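Local coordinates for protein transcriptional regulator, LacI family (Corynebacterium glutamicum, PDB 3H5T) that activates transcription of the inositol phosphate synthase gene in response to inositol, binding a palindromic promoter motif, and takes part in regulating cell wall biogenesis, at residues R201-G206 against E246-N251; L195-D200 against C274-L279; V137-P142 against N215-V220; V73-D78 against V133-A138; H254-A259 against L284-S289. One frame throughout, in Å; residues are numbered along the deposited sequence.

Overall arrangement
Two sheets organise these contacts. Interactions 1 and 2 build the sheet that holds strands 192-197, 244-247 and 271-274, and interaction 5 packs two of its helices on the outside; 2 and 5 share helix 277-289. Interaction 4 belongs to the other sheet. Interaction 3 spans the two lobes, running on from interaction 4 through V137 and A138 and sharing a water with it. Contacts 2, 3 and 4 are buried, 1 and 5 only partly so. Strand bonds occur in 1, 2 and 4, joined by an indole among polar loop groups in 1, a hydroxyl pair in 2 and apolar side chains in 2 and 4. A ring contact and bound water mark 3; van der Waals contact round a phenylalanine marks 5, whose segments share no hydrogen bond.

Interaction 1 of 5, residues R201-G206 against E246-N251; sequences RANNDG and ECWINN
G206 and E246 pair by their backbones. G206 N gives a hydrogen bond to E246 O (2.9 Å) and E246 N returns one to G206 O (2.9 Å), which makes them a hydrogen-bonded antiparallel pair. One side chain adds a third bond beside this pair: D205 OD1 accepts from W248 N at 3.0 Å, nearly in line with the C-O bond of the carboxylate, which ties the D205 side chain to the backbone two residues beyond E246.

The indole supplies the ring contact. With CG of W248 opposite its backbone N (chi1 -155°), the ring swings over to the loop and takes N203 on one face, N203 CA standing 3.5 Å from the centroid of the five-membered ring in a CH-pi contact. The N203 amide follows, ND2 lying 3.7 Å from W248 CE3 with the two planes 39° apart. W248 NE1 is held by D200 O, and R198 makes a cation-pi contact with the indole.

The charged end of E246 is occupied beyond the loop: OE1 forms a salt bridge with R212, and OE2 accepts from L199 N. Together this is a short antiparallel edge strand, 206-207, closing one border of an otherwise parallel sheet in the sugar-binding fold of LacI-family regulators.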
# COMPACT_ATOMS: atom_id res chain seq x y z
N ARG A 201 -5.15 11.73 14.32
CA ARG A 201 -5.64 10.86 15.39
C ARG A 201 -7.08 11.17 15.78
O ARG A 201 -7.92 10.27 15.88
CB ARG A 201 -4.77 10.97 16.65
CG ARG A 201 -3.29 10.74 16.45
CD ARG A 201 -2.54 10.82 17.78
NE ARG A 201 -2.60 9.58 18.55
CZ ARG A 201 -2.52 9.51 19.88
NH1 ARG A 201 -2.38 10.63 20.59
NH2 ARG A 201 -2.57 8.34 20.50
N ALA A 202 -7.36 12.45 16.02
CA ALA A 202 -8.71 12.85 16.40
C ALA A 202 -9.67 12.52 15.28
O ALA A 202 -9.55 13.05 14.17
CB ALA A 202 -8.75 14.35 16.71
N ASN A 203 -10.61 11.62 15.57
CA ASN A 203 -11.60 11.19 14.59
C ASN A 203 -12.28 12.36 13.89
O ASN A 203 -12.56 13.39 14.50
CB ASN A 203 -12.66 10.33 15.28
CG ASN A 203 -13.84 10.02 14.37
OD1 ASN A 203 -14.61 10.90 14.00
ND2 ASN A 203 -13.98 8.75 14.00
N ASN A 204 -12.54 12.19 12.60
CA ASN A 204 -13.21 13.21 11.80
C ASN A 204 -13.75 12.65 10.50
O ASN A 204 -13.01 12.08 9.70
CB ASN A 204 -12.27 14.37 11.50
CG ASN A 204 -12.91 15.40 10.56
OD1 ASN A 204 -12.78 15.31 9.34
ND2 ASN A 204 -13.59 16.38 11.14
N ASP A 205 -15.06 12.80 10.31
CA ASP A 205 -15.73 12.35 9.10
C ASP A 205 -16.34 13.60 8.48
O ASP A 205 -16.75 14.50 9.21
CB ASP A 205 -16.86 11.35 9.40
CG ASP A 205 -16.34 9.96 9.75
OD1 ASP A 205 -15.29 9.58 9.20
OD2 ASP A 205 -16.98 9.25 10.56
N GLY A 206 -16.38 13.64 7.15
CA GLY A 206 -16.95 14.79 6.48
C GLY A 206 -15.99 15.94 6.22
O GLY A 206 -14.80 15.73 5.99
N GLU A 246 -13.36 13.79 4.31
CA GLU A 246 -12.59 12.63 4.73
C GLU A 246 -13.42 11.57 5.46
O GLU A 246 -14.50 11.85 5.97
CB GLU A 246 -11.44 13.10 5.63
CG GLU A 246 -11.29 12.37 6.98
CD GLU A 246 -10.21 12.98 7.87
OE1 GLU A 246 -10.14 14.22 7.96
OE2 GLU A 246 -9.45 12.22 8.49
N CYS A 247 -12.90 10.35 5.49
CA CYS A 247 -13.53 9.26 6.22
C CYS A 247 -12.42 8.67 7.07
O CYS A 247 -11.44 8.11 6.57
CB CYS A 247 -14.17 8.22 5.28
SG CYS A 247 -13.15 7.44 4.02
N TRP A 248 -12.55 8.84 8.38
CA TRP A 248 -11.55 8.36 9.32
C TRP A 248 -11.25 6.87 9.15
O TRP A 248 -10.09 6.44 9.20
CB TRP A 248 -12.01 8.64 10.74
CG TRP A 248 -10.89 8.74 11.71
CD1 TRP A 248 -10.00 9.75 11.81
CD2 TRP A 248 -10.57 7.80 12.74
NE1 TRP A 248 -9.13 9.51 12.85
CE2 TRP A 248 -9.45 8.31 13.43
CE3 TRP A 248 -11.11 6.57 13.13
CZ2 TRP A 248 -8.86 7.64 14.51
CZ3 TRP A 248 -10.52 5.90 14.21
CH2 TRP A 248 -9.41 6.44 14.88
N ILE A 249 -12.30 6.08 8.95
CA ILE A 249 -12.14 4.65 8.73
C ILE A 249 -12.27 4.40 7.23
O ILE A 249 -13.21 4.87 6.59
CB ILE A 249 -13.23 3.85 9.50
CG1 ILE A 249 -12.97 3.98 11.00
CG2 ILE A 249 -13.23 2.40 9.06
CD1 ILE A 249 -14.11 3.52 11.85
N ASN A 250 -11.31 3.68 6.66
CA ASN A 250 -11.32 3.38 5.23
C ASN A 250 -12.02 2.04 4.96
O ASN A 250 -11.39 0.99 5.01
CB ASN A 250 -9.89 3.38 4.68
CG ASN A 250 -9.83 3.32 3.15
OD1 ASN A 250 -10.59 3.99 2.47
ND2 ASN A 250 -8.90 2.54 2.62
N ASN A 251 -13.32 2.11 4.70
CA ASN A 251 -14.18 0.95 4.41
C ASN A 251 -14.93 1.16 3.11
O ASN A 251 -15.00 2.26 2.59
CB ASN A 251 -15.26 0.74 5.47
CG ASN A 251 -14.72 0.22 6.75
OD1 ASN A 251 -15.47 -0.07 7.68
ND2 ASN A 251 -13.40 0.09 6.83

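Interaction 2 of 5, residues L195-D200 against C274-L279; sequences LSIRLD and CTVDAL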
# COMPACT_ATOMS: atom_id res chain seq x y z
N LEU A 195 -11.23 14.06 -1.89
CA LEU A 195 -11.60 13.07 -0.88
C LEU A 195 -10.33 12.44 -0.30
O LEU A 195 -9.39 12.14 -1.04
CB LEU A 195 -12.48 11.96 -1.49
CG LEU A 195 -13.90 12.37 -1.86
CD1 LEU A 195 -14.65 11.21 -2.48
CD2 LEU A 195 -14.62 12.86 -0.62
N SER A 196 -10.32 12.23 1.01
CA SER A 196 -9.16 11.65 1.68
C SER A 196 -9.53 10.67 2.77
O SER A 196 -10.68 10.64 3.23
CB SER A 196 -8.32 12.75 2.34
OG SER A 196 -7.56 13.46 1.38
N ILE A 197 -8.56 9.87 3.18
CA ILE A 197 -8.77 8.95 4.29
C ILE A 197 -8.12 9.62 5.52
O ILE A 197 -7.73 10.78 5.44
CB ILE A 197 -8.19 7.53 3.99
CG1 ILE A 197 -6.76 7.60 3.48
CG2 ILE A 197 -9.08 6.84 2.96
CD1 ILE A 197 -6.13 6.23 3.36
N ARG A 198 -8.00 8.90 6.63
CA ARG A 198 -7.47 9.47 7.87
C ARG A 198 -6.34 10.51 7.79
O ARG A 198 -5.25 10.22 7.30
CB ARG A 198 -7.04 8.36 8.83
CG ARG A 198 -6.94 8.81 10.28
CD ARG A 198 -6.69 7.63 11.19
NE ARG A 198 -7.62 6.53 10.90
CZ ARG A 198 -7.23 5.28 10.63
NH1 ARG A 198 -5.95 4.97 10.63
NH2 ARG A 198 -8.13 4.36 10.35
N LEU A 199 -6.63 11.71 8.29
CA LEU A 199 -5.65 12.80 8.29
C LEU A 199 -4.99 12.99 9.66
O LEU A 199 -3.88 13.53 9.74
CB LEU A 199 -6.32 14.11 7.84
CG LEU A 199 -6.59 14.30 6.33
CD1 LEU A 199 -7.65 15.38 6.09
CD2 LEU A 199 -5.29 14.64 5.62
N ASP A 200 -5.64 12.54 10.73
CA ASP A 200 -5.08 12.69 12.07
C ASP A 200 -5.69 11.72 13.10
O ASP A 200 -6.63 11.00 12.80
CB ASP A 200 -5.29 14.13 12.55
CG ASP A 200 -4.13 14.64 13.40
OD1 ASP A 200 -3.44 13.81 14.03
OD2 ASP A 200 -3.92 15.87 13.43
N CYS A 274 -9.41 11.85 -5.74
CA CYS A 274 -9.25 11.02 -4.55
C CYS A 274 -7.79 10.76 -4.22
O CYS A 274 -6.95 10.64 -5.10
CB CYS A 274 -9.95 9.67 -4.76
SG CYS A 274 -11.69 9.80 -5.02
N THR A 275 -7.52 10.65 -2.93
CA THR A 275 -6.19 10.40 -2.42
C THR A 275 -5.84 8.91 -2.50
O THR A 275 -4.66 8.53 -2.44
CB THR A 275 -6.10 10.87 -0.97
OG1 THR A 275 -6.03 12.31 -0.94
CG2 THR A 275 -4.89 10.29 -0.28
N VAL A 276 -6.86 8.07 -2.65
CA VAL A 276 -6.66 6.63 -2.72
C VAL A 276 -7.75 5.97 -3.58
O VAL A 276 -8.91 6.36 -3.52
CB VAL A 276 -6.66 6.05 -1.27
CG1 VAL A 276 -7.80 5.06 -1.07
CG2 VAL A 276 -5.32 5.42 -0.99
N ASP A 277 -7.37 4.97 -4.40
CA ASP A 277 -8.33 4.28 -5.28
C ASP A 277 -9.63 3.88 -4.58
O ASP A 277 -10.71 4.00 -5.16
CB ASP A 277 -7.72 3.01 -5.89
CG ASP A 277 -6.77 3.30 -7.03
OD1 ASP A 277 -6.66 4.47 -7.47
OD2 ASP A 277 -6.12 2.34 -7.50
N ALA A 278 -9.51 3.39 -3.34
CA ALA A 278 -10.68 2.96 -2.58
C ALA A 278 -11.75 4.04 -2.59
O ALA A 278 -12.93 3.75 -2.79
CB ALA A 278 -10.28 2.64 -1.15
N LEU A 279 -11.32 5.28 -2.37
CA LEU A 279 -12.24 6.42 -2.34
C LEU A 279 -12.91 6.62 -3.70
O LEU A 279 -14.09 6.97 -3.77
CB LEU A 279 -11.50 7.69 -1.94
CG LEU A 279 -11.13 7.86 -0.46
CD1 LEU A 279 -10.26 9.09 -0.32
CD2 LEU A 279 -12.38 7.99 0.39
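I197 and L279 meet flank to flank, their side chains crossing obliquely, with I197 CG2 4.1 Å from L279 CG. The isoleucine takes an uncommon turn about its first bond: CG1 sits between the backbone N and the carbonyl carbon (chi1 49°). That leaves CG2 for the leucine and sends the other branch, CD1, to V276, 4.5 Å from CG2 of that valine. L279 reaches back along the strand as well; its CD1 methyl lies against L195 CB at 3.8 Å. L195 in turn turns its own tip elsewhere, CD1 resting 4.1 Å from C274 SG, on the same face of the sheet.

A different pairing occupies the other face. S196 and T275 bring their hydroxyls together, OG to OG1 at 3.0 Å, in a hydrogen bond that either could donate, and Q221 of helix 221-235 packs beside both residues. The backbone joins the two sets: T275 N donates to L195 O at 3.0 Å, meeting the oxygen nearly along the C=O axis, while L195 and C274 form a parallel bridge. The contact thus joins neighbouring parallel strands 192-197 and 271-274 where the second runs, past V276 at the N-cap position, into helix 277-289, within the sugar-binding fold of the LacI family.

Chemically the contact is two-sided. L279, I197, L195, V276 and C274 make the apolar part, while on the opposite face the two buried hydroxyls share a hydrogen bond, so each has at least one polar partner.

Interaction 3 of 5, residues V137-P142 against N215-V220; sequences VAKGDP and NAQYQV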
# COMPACT_ATOMS: atom_id res chain seq x y z
N VAL A 137 2.05 4.61 9.27
CA VAL A 137 1.65 5.06 10.59
C VAL A 137 1.82 6.58 10.68
O VAL A 137 2.72 7.16 10.06
CB VAL A 137 2.49 4.34 11.66
CG1 VAL A 137 2.28 4.97 13.02
CG2 VAL A 137 2.08 2.87 11.68
N ALA A 138 0.95 7.22 11.44
CA ALA A 138 1.00 8.67 11.59
C ALA A 138 2.30 9.13 12.23
O ALA A 138 2.92 8.40 13.01
CB ALA A 138 -0.19 9.16 12.42
N LYS A 139 2.71 10.34 11.89
CA LYS A 139 3.90 10.90 12.48
C LYS A 139 3.46 11.18 13.91
O LYS A 139 2.31 11.59 14.12
CB LYS A 139 4.29 12.20 11.76
CG LYS A 139 5.51 12.92 12.35
CD LYS A 139 6.78 12.09 12.23
CE LYS A 139 8.00 12.91 12.59
NZ LYS A 139 9.30 12.19 12.39
N GLY A 140 4.34 10.94 14.87
CA GLY A 140 3.99 11.19 16.26
C GLY A 140 3.16 10.09 16.90
O GLY A 140 2.61 10.27 17.99
N ASP A 141 3.06 8.95 16.23
CA ASP A 141 2.31 7.81 16.75
C ASP A 141 3.10 7.20 17.92
O ASP A 141 4.28 6.87 17.79
CB ASP A 141 2.09 6.78 15.65
CG ASP A 141 1.22 5.62 16.10
OD1 ASP A 141 -0.02 5.69 15.94
OD2 ASP A 141 1.77 4.64 16.63
N PRO A 142 2.44 7.02 19.08
CA PRO A 142 3.14 6.44 20.23
C PRO A 142 3.73 5.05 20.01
O PRO A 142 4.61 4.63 20.75
CB PRO A 142 2.08 6.48 21.33
CG PRO A 142 0.81 6.32 20.58
CD PRO A 142 1.01 7.21 19.37
N ASN A 215 -2.45 20.73 10.25
CA ASN A 215 -1.85 20.02 11.38
C ASN A 215 -1.90 18.50 11.22
O ASN A 215 -1.49 17.76 12.11
CB ASN A 215 -2.59 20.40 12.68
CG ASN A 215 -2.35 21.85 13.08
OD1 ASN A 215 -1.26 22.22 13.47
ND2 ASN A 215 -3.39 22.67 12.98
N ALA A 216 -2.38 18.05 10.06
CA ALA A 216 -2.48 16.63 9.77
C ALA A 216 -1.15 15.91 10.01
O ALA A 216 -0.11 16.31 9.47
CB ALA A 216 -2.93 16.44 8.32
N GLN A 217 -1.20 14.86 10.81
CA GLN A 217 -0.01 14.07 11.12
C GLN A 217 0.12 12.88 10.18
O GLN A 217 1.15 12.21 10.13
CB GLN A 217 -0.05 13.57 12.57
CG GLN A 217 0.06 14.67 13.63
CD GLN A 217 1.25 15.57 13.39
OE1 GLN A 217 2.39 15.11 13.29
NE2 GLN A 217 0.99 16.87 13.29
N TYR A 218 -0.94 12.59 9.43
CA TYR A 218 -0.87 11.49 8.49
C TYR A 218 -0.33 12.03 7.18
O TYR A 218 -1.09 12.44 6.30
CB TYR A 218 -2.24 10.83 8.29
CG TYR A 218 -2.60 9.80 9.36
CD1 TYR A 218 -2.12 8.48 9.27
CD2 TYR A 218 -3.39 10.14 10.46
CE1 TYR A 218 -2.42 7.54 10.26
CE2 TYR A 218 -3.70 9.21 11.44
CZ TYR A 218 -3.21 7.91 11.34
OH TYR A 218 -3.49 6.99 12.34
N GLN A 219 0.99 12.06 7.06
CA GLN A 219 1.64 12.51 5.83
C GLN A 219 1.08 11.55 4.78
O GLN A 219 0.49 10.54 5.13
CB GLN A 219 3.16 12.36 5.99
CG GLN A 219 3.72 13.08 7.21
CD GLN A 219 5.09 12.57 7.63
OE1 GLN A 219 5.74 13.15 8.51
NE2 GLN A 219 5.53 11.47 7.02
N VAL A 220 1.28 11.83 3.50
CA VAL A 220 0.74 10.99 2.42
C VAL A 220 -0.61 11.63 2.13
O VAL A 220 -0.80 12.24 1.08
CB VAL A 220 0.53 9.49 2.84
CG1 VAL A 220 -0.12 8.70 1.70
CG2 VAL A 220 1.85 8.84 3.17
O HOH W 1 -1.00 6.07 13.03
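A138 sits squarely on Y218: its CB lies over the middle of the phenol ring, 3.4 Å from the centroid and 12° from the ring normal, a CH-pi contact. Beside it, K139 N donates a nearly straight hydrogen bond to Q217 O (3.0 Å, 169°), although the N-H comes from above the carbonyl plane. Methyl and backbone hydrogen bond together hold the two loops side by side. A bound water belongs to this packed part: it accepts from A138 N (2.8 Å), donates to D141 OD1 (3.1 Å) and lies 2.7 Å from Y218 OH, so the tip of the ring is tied in as well.

The looser side is that of K139 and Q217, both partly exposed. The K139 side chain touches Q217 with its near carbons, CB standing 3.8 Å from Q217 OE1. It then bends at chi2 and leads off, NZ forming a salt bridge with E163, while Q217 NE2 turns back to N215 O.

Segment 137-142 links strand 132-135 to helix 142-150, with D141 capping the start of that helix by OD2 bonding H143 N. Segment 215-220 links helices 210-214 and 221-235, and a backbone hydrogen bond ties Y218 to L199, in the segment that carries strand 192-197. The contact thus joins loops from the two lobes.

Interaction 4 of 5, residues V73-D78 against V133-A138; sequences VLLTED and VIYSVA
Y135 lies beside V73 on one face of a parallel strand pair, and its side chain can be followed outwards. CB sits 4.1 Å from V73 CG1 and 3.8 Å from L74 O. With CG anti to the backbone N (chi1 179°), the ring stands out from the V73 face, side by side with L75. L75 CD1 lies in its plane at one edge, though that approach is modelled too close to be trusted. S136 CB lies over the ring's centre, 4.0 Å above the plane, and F91 stacks on the ring from elsewhere in the fold. At the tip, OH bonds to S88 OG.

Between the two segments, the direct backbone bonds run through L74, which donates N to V133 O (3.1 Å) and accepts from Y135 N at O (3.2 Å). On the other face, L74 crosses V137 at about a right angle, CD2 meeting V137 CG2 at 3.5 Å. Where the strands end, water takes over: one molecule accepts from T76 N and donates to Y135 O (2.8 Å), while the water bound to A138 N also bonds T76 OG1.

Strand 70-75 lies between 132-135 and 103-108 in the sheet. Helix 142-150 covers the L74, I134 and V137 side; on the side of V73 and V133, helix 321-336 packs against V133 through A328 and L332.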
# COMPACT_ATOMS: atom_id res chain seq x y z
N VAL A 73 4.67 -6.73 11.35
CA VAL A 73 4.21 -5.59 10.56
C VAL A 73 3.18 -4.87 11.43
O VAL A 73 2.12 -5.41 11.74
CB VAL A 73 3.54 -6.04 9.25
CG1 VAL A 73 3.06 -4.82 8.46
CG2 VAL A 73 4.53 -6.84 8.42
N LEU A 74 3.52 -3.65 11.83
CA LEU A 74 2.63 -2.87 12.67
C LEU A 74 1.64 -2.15 11.78
O LEU A 74 2.02 -1.35 10.93
CB LEU A 74 3.41 -1.86 13.50
CG LEU A 74 2.56 -1.12 14.54
CD1 LEU A 74 3.19 -1.27 15.91
CD2 LEU A 74 2.44 0.34 14.14
N LEU A 75 0.37 -2.44 11.99
CA LEU A 75 -0.71 -1.85 11.22
C LEU A 75 -1.55 -1.00 12.16
O LEU A 75 -2.12 -1.50 13.14
CB LEU A 75 -1.56 -2.98 10.60
CG LEU A 75 -2.40 -2.68 9.35
CD1 LEU A 75 -1.49 -2.25 8.23
CD2 LEU A 75 -3.16 -3.91 8.92
N THR A 76 -1.64 0.29 11.88
CA THR A 76 -2.42 1.19 12.71
C THR A 76 -3.90 1.15 12.24
O THR A 76 -4.59 2.16 12.15
CB THR A 76 -1.80 2.62 12.67
OG1 THR A 76 -2.12 3.30 13.88
CG2 THR A 76 -2.29 3.42 11.48
N GLU A 77 -4.36 -0.07 11.94
CA GLU A 77 -5.72 -0.34 11.47
C GLU A 77 -6.21 -1.66 12.05
O GLU A 77 -5.45 -2.37 12.71
CB GLU A 77 -5.77 -0.51 9.94
CG GLU A 77 -5.24 0.63 9.13
CD GLU A 77 -6.02 1.89 9.36
OE1 GLU A 77 -7.11 1.80 9.96
OE2 GLU A 77 -5.54 2.97 8.94
N ASP A 78 -7.48 -1.98 11.80
CA ASP A 78 -8.04 -3.25 12.24
C ASP A 78 -7.31 -4.33 11.43
O ASP A 78 -6.99 -4.12 10.25
CB ASP A 78 -9.54 -3.33 11.94
CG ASP A 78 -10.38 -2.53 12.91
OD1 ASP A 78 -10.18 -2.68 14.14
OD2 ASP A 78 -11.27 -1.76 12.45
N VAL A 133 8.20 -4.07 10.38
CA VAL A 133 8.00 -3.22 9.22
C VAL A 133 6.86 -2.30 9.62
O VAL A 133 5.74 -2.77 9.84
CB VAL A 133 7.56 -4.05 7.98
CG1 VAL A 133 7.10 -3.12 6.88
CG2 VAL A 133 8.71 -4.93 7.51
N ILE A 134 7.14 -1.01 9.77
CA ILE A 134 6.10 -0.09 10.17
C ILE A 134 5.38 0.32 8.91
O ILE A 134 5.98 0.88 7.99
CB ILE A 134 6.66 1.13 10.91
CG1 ILE A 134 7.25 0.67 12.25
CG2 ILE A 134 5.57 2.15 11.15
CD1 ILE A 134 7.98 1.74 13.04
N TYR A 135 4.09 0.03 8.87
CA TYR A 135 3.30 0.34 7.69
C TYR A 135 2.29 1.47 7.80
O TYR A 135 1.28 1.35 8.48
CB TYR A 135 2.57 -0.92 7.21
CG TYR A 135 1.71 -0.69 6.01
CD1 TYR A 135 2.24 -0.13 4.84
CD2 TYR A 135 0.36 -1.04 6.02
CE1 TYR A 135 1.43 0.07 3.70
CE2 TYR A 135 -0.45 -0.84 4.89
CZ TYR A 135 0.09 -0.29 3.74
OH TYR A 135 -0.71 -0.10 2.64
N SER A 136 2.59 2.56 7.12
CA SER A 136 1.70 3.71 7.06
C SER A 136 1.16 4.16 8.41
O SER A 136 -0.04 4.13 8.66
CB SER A 136 0.54 3.37 6.13
OG SER A 136 -0.31 4.48 5.94
N VAL A 137 2.05 4.61 9.27
CA VAL A 137 1.65 5.06 10.59
C VAL A 137 1.82 6.58 10.68
O VAL A 137 2.72 7.16 10.06
CB VAL A 137 2.49 4.34 11.66
CG1 VAL A 137 2.28 4.97 13.02
CG2 VAL A 137 2.08 2.87 11.68
N ALA A 138 0.95 7.22 11.44
CA ALA A 138 1.00 8.67 11.59
C ALA A 138 2.30 9.13 12.23
O ALA A 138 2.92 8.40 13.01
CB ALA A 138 -0.19 9.16 12.42
O HOH W 1 -1.00 6.07 13.03
O HOH W 2 -1.41 1.58 9.08

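Interaction 5 of 5, residues H254-A259 against L284-S289; sequences HNFEVA and LEYLKS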
# COMPACT_ATOMS: atom_id res chain seq x y z
N HIS A 254 -17.82 3.34 4.32
CA HIS A 254 -17.47 4.72 4.64
C HIS A 254 -17.06 5.47 3.38
O HIS A 254 -17.32 6.67 3.26
CB HIS A 254 -16.32 4.76 5.65
CG HIS A 254 -16.73 4.48 7.06
ND1 HIS A 254 -17.56 3.43 7.41
CD2 HIS A 254 -16.39 5.08 8.23
CE1 HIS A 254 -17.70 3.39 8.72
NE2 HIS A 254 -17.00 4.38 9.24
N ASN A 255 -16.40 4.77 2.45
CA ASN A 255 -15.98 5.40 1.20
C ASN A 255 -17.21 5.87 0.44
O ASN A 255 -17.21 6.91 -0.21
CB ASN A 255 -15.19 4.43 0.31
CG ASN A 255 -13.87 4.00 0.92
OD1 ASN A 255 -13.25 4.75 1.68
ND2 ASN A 255 -13.43 2.80 0.57
N PHE A 256 -18.27 5.07 0.53
CA PHE A 256 -19.55 5.36 -0.12
C PHE A 256 -20.18 6.59 0.54
O PHE A 256 -20.51 7.58 -0.13
CB PHE A 256 -20.48 4.16 0.03
CG PHE A 256 -21.86 4.40 -0.50
CD1 PHE A 256 -22.17 4.09 -1.82
CD2 PHE A 256 -22.85 4.93 0.32
CE1 PHE A 256 -23.46 4.32 -2.32
CE2 PHE A 256 -24.14 5.16 -0.16
CZ PHE A 256 -24.45 4.85 -1.48
N GLU A 257 -20.35 6.53 1.85
CA GLU A 257 -20.94 7.62 2.61
C GLU A 257 -20.24 8.95 2.33
O GLU A 257 -20.87 9.90 1.88
CB GLU A 257 -20.86 7.32 4.11
CG GLU A 257 -21.61 6.07 4.57
CD GLU A 257 -23.11 6.19 4.44
OE1 GLU A 257 -23.64 7.32 4.50
OE2 GLU A 257 -23.78 5.14 4.29
N VAL A 258 -18.94 9.01 2.59
CA VAL A 258 -18.19 10.25 2.37
C VAL A 258 -18.34 10.76 0.93
O VAL A 258 -18.25 11.97 0.69
CB VAL A 258 -16.69 10.08 2.72
CG1 VAL A 258 -15.94 9.38 1.59
CG2 VAL A 258 -16.07 11.44 3.01
N ALA A 259 -18.57 9.86 -0.02
CA ALA A 259 -18.73 10.27 -1.41
C ALA A 259 -20.13 10.86 -1.61
O ALA A 259 -20.30 11.85 -2.32
CB ALA A 259 -18.53 9.08 -2.33
N LEU A 284 -17.78 5.76 -7.33
CA LEU A 284 -18.40 5.05 -8.45
C LEU A 284 -19.62 4.29 -7.95
O LEU A 284 -20.67 4.26 -8.61
CB LEU A 284 -17.40 4.09 -9.10
CG LEU A 284 -16.22 4.77 -9.80
CD1 LEU A 284 -15.15 3.74 -10.18
CD2 LEU A 284 -16.72 5.51 -11.01
N GLU A 285 -19.49 3.67 -6.78
CA GLU A 285 -20.60 2.94 -6.20
C GLU A 285 -21.70 3.92 -5.84
O GLU A 285 -22.87 3.56 -5.81
CB GLU A 285 -20.15 2.18 -4.95
CG GLU A 285 -21.16 1.16 -4.45
CD GLU A 285 -20.66 0.37 -3.25
OE1 GLU A 285 -19.50 -0.10 -3.28
OE2 GLU A 285 -21.43 0.21 -2.28
N TYR A 286 -21.32 5.17 -5.56
CA TYR A 286 -22.32 6.19 -5.22
C TYR A 286 -23.00 6.73 -6.48
O TYR A 286 -24.22 6.83 -6.52
CB TYR A 286 -21.73 7.38 -4.46
CG TYR A 286 -22.73 8.51 -4.40
CD1 TYR A 286 -23.92 8.36 -3.70
CD2 TYR A 286 -22.55 9.66 -5.16
CE1 TYR A 286 -24.92 9.34 -3.76
CE2 TYR A 286 -23.54 10.65 -5.23
CZ TYR A 286 -24.72 10.47 -4.52
OH TYR A 286 -25.71 11.41 -4.60
N LEU A 287 -22.21 7.10 -7.48
CA LEU A 287 -22.78 7.60 -8.73
C LEU A 287 -23.79 6.57 -9.23
O LEU A 287 -24.89 6.91 -9.66
CB LEU A 287 -21.69 7.80 -9.78
CG LEU A 287 -20.73 8.98 -9.63
CD1 LEU A 287 -19.74 8.97 -10.80
CD2 LEU A 287 -21.50 10.29 -9.59
N LYS A 288 -23.39 5.30 -9.15
CA LYS A 288 -24.23 4.19 -9.60
C LYS A 288 -25.58 4.09 -8.88
O LYS A 288 -26.57 3.67 -9.48
CB LYS A 288 -23.46 2.88 -9.42
CG LYS A 288 -24.21 1.65 -9.86
CD LYS A 288 -23.28 0.45 -9.98
CE LYS A 288 -24.03 -0.78 -10.46
NZ LYS A 288 -23.19 -2.01 -10.40
N SER A 289 -25.62 4.48 -7.61
CA SER A 289 -26.86 4.40 -6.84
C SER A 289 -27.87 5.47 -7.24
O SER A 289 -29.05 5.37 -6.93
CB SER A 289 -26.56 4.50 -5.33
OG SER A 289 -26.00 5.75 -4.97
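Y286 O is gripped twice by one serine: S289 OG donates to it at 2.6 Å, in the carbonyl plane on a lone pair, and S289 N reaches it at 2.9 Å. The serine hydroxyl can do this because it lies between its backbone N and carbonyl carbon (chi1 64°). That hydroxyl forms part of the seat for F256, whose ring comes in from the facing helix.

F256 carries the contact with its outer carbons. CE1 approaches Y286 CA and E285 O, each at 3.6 Å, the carbonyl oxygen lying in the plane of the ring at its edge; CZ stands 3.9 Å from S289 OG. F256 and Y286 side chains cross at roughly a right angle, CE1 being 4.1 Å from Y286 CB. One turn along the helix, A259 CB adds a smaller apolar touch, 4.2 Å from Y286 CB. E285 brings OE2 to 4.0 Å from F256 CD1, with the carboxylate plane turned 41° from the ring, while its OE1 forms a salt bridge with R252, at the start of the phenylalanine's helix.

Helices 252-265 and 277-289 pack together here, their segment axes 8.8 Å apart and crossing at -61°, and V258 of the first also lies against strand 244-247. No hydrogen bond joins the two segments directly. Cohesion comes from van der Waals contact round one aromatic ring, with its C-H edge facing backbone and hydroxyl oxygens that probably suit the slightly positive ring hydrogens, and the E285-R252 pair adds charge at the margin.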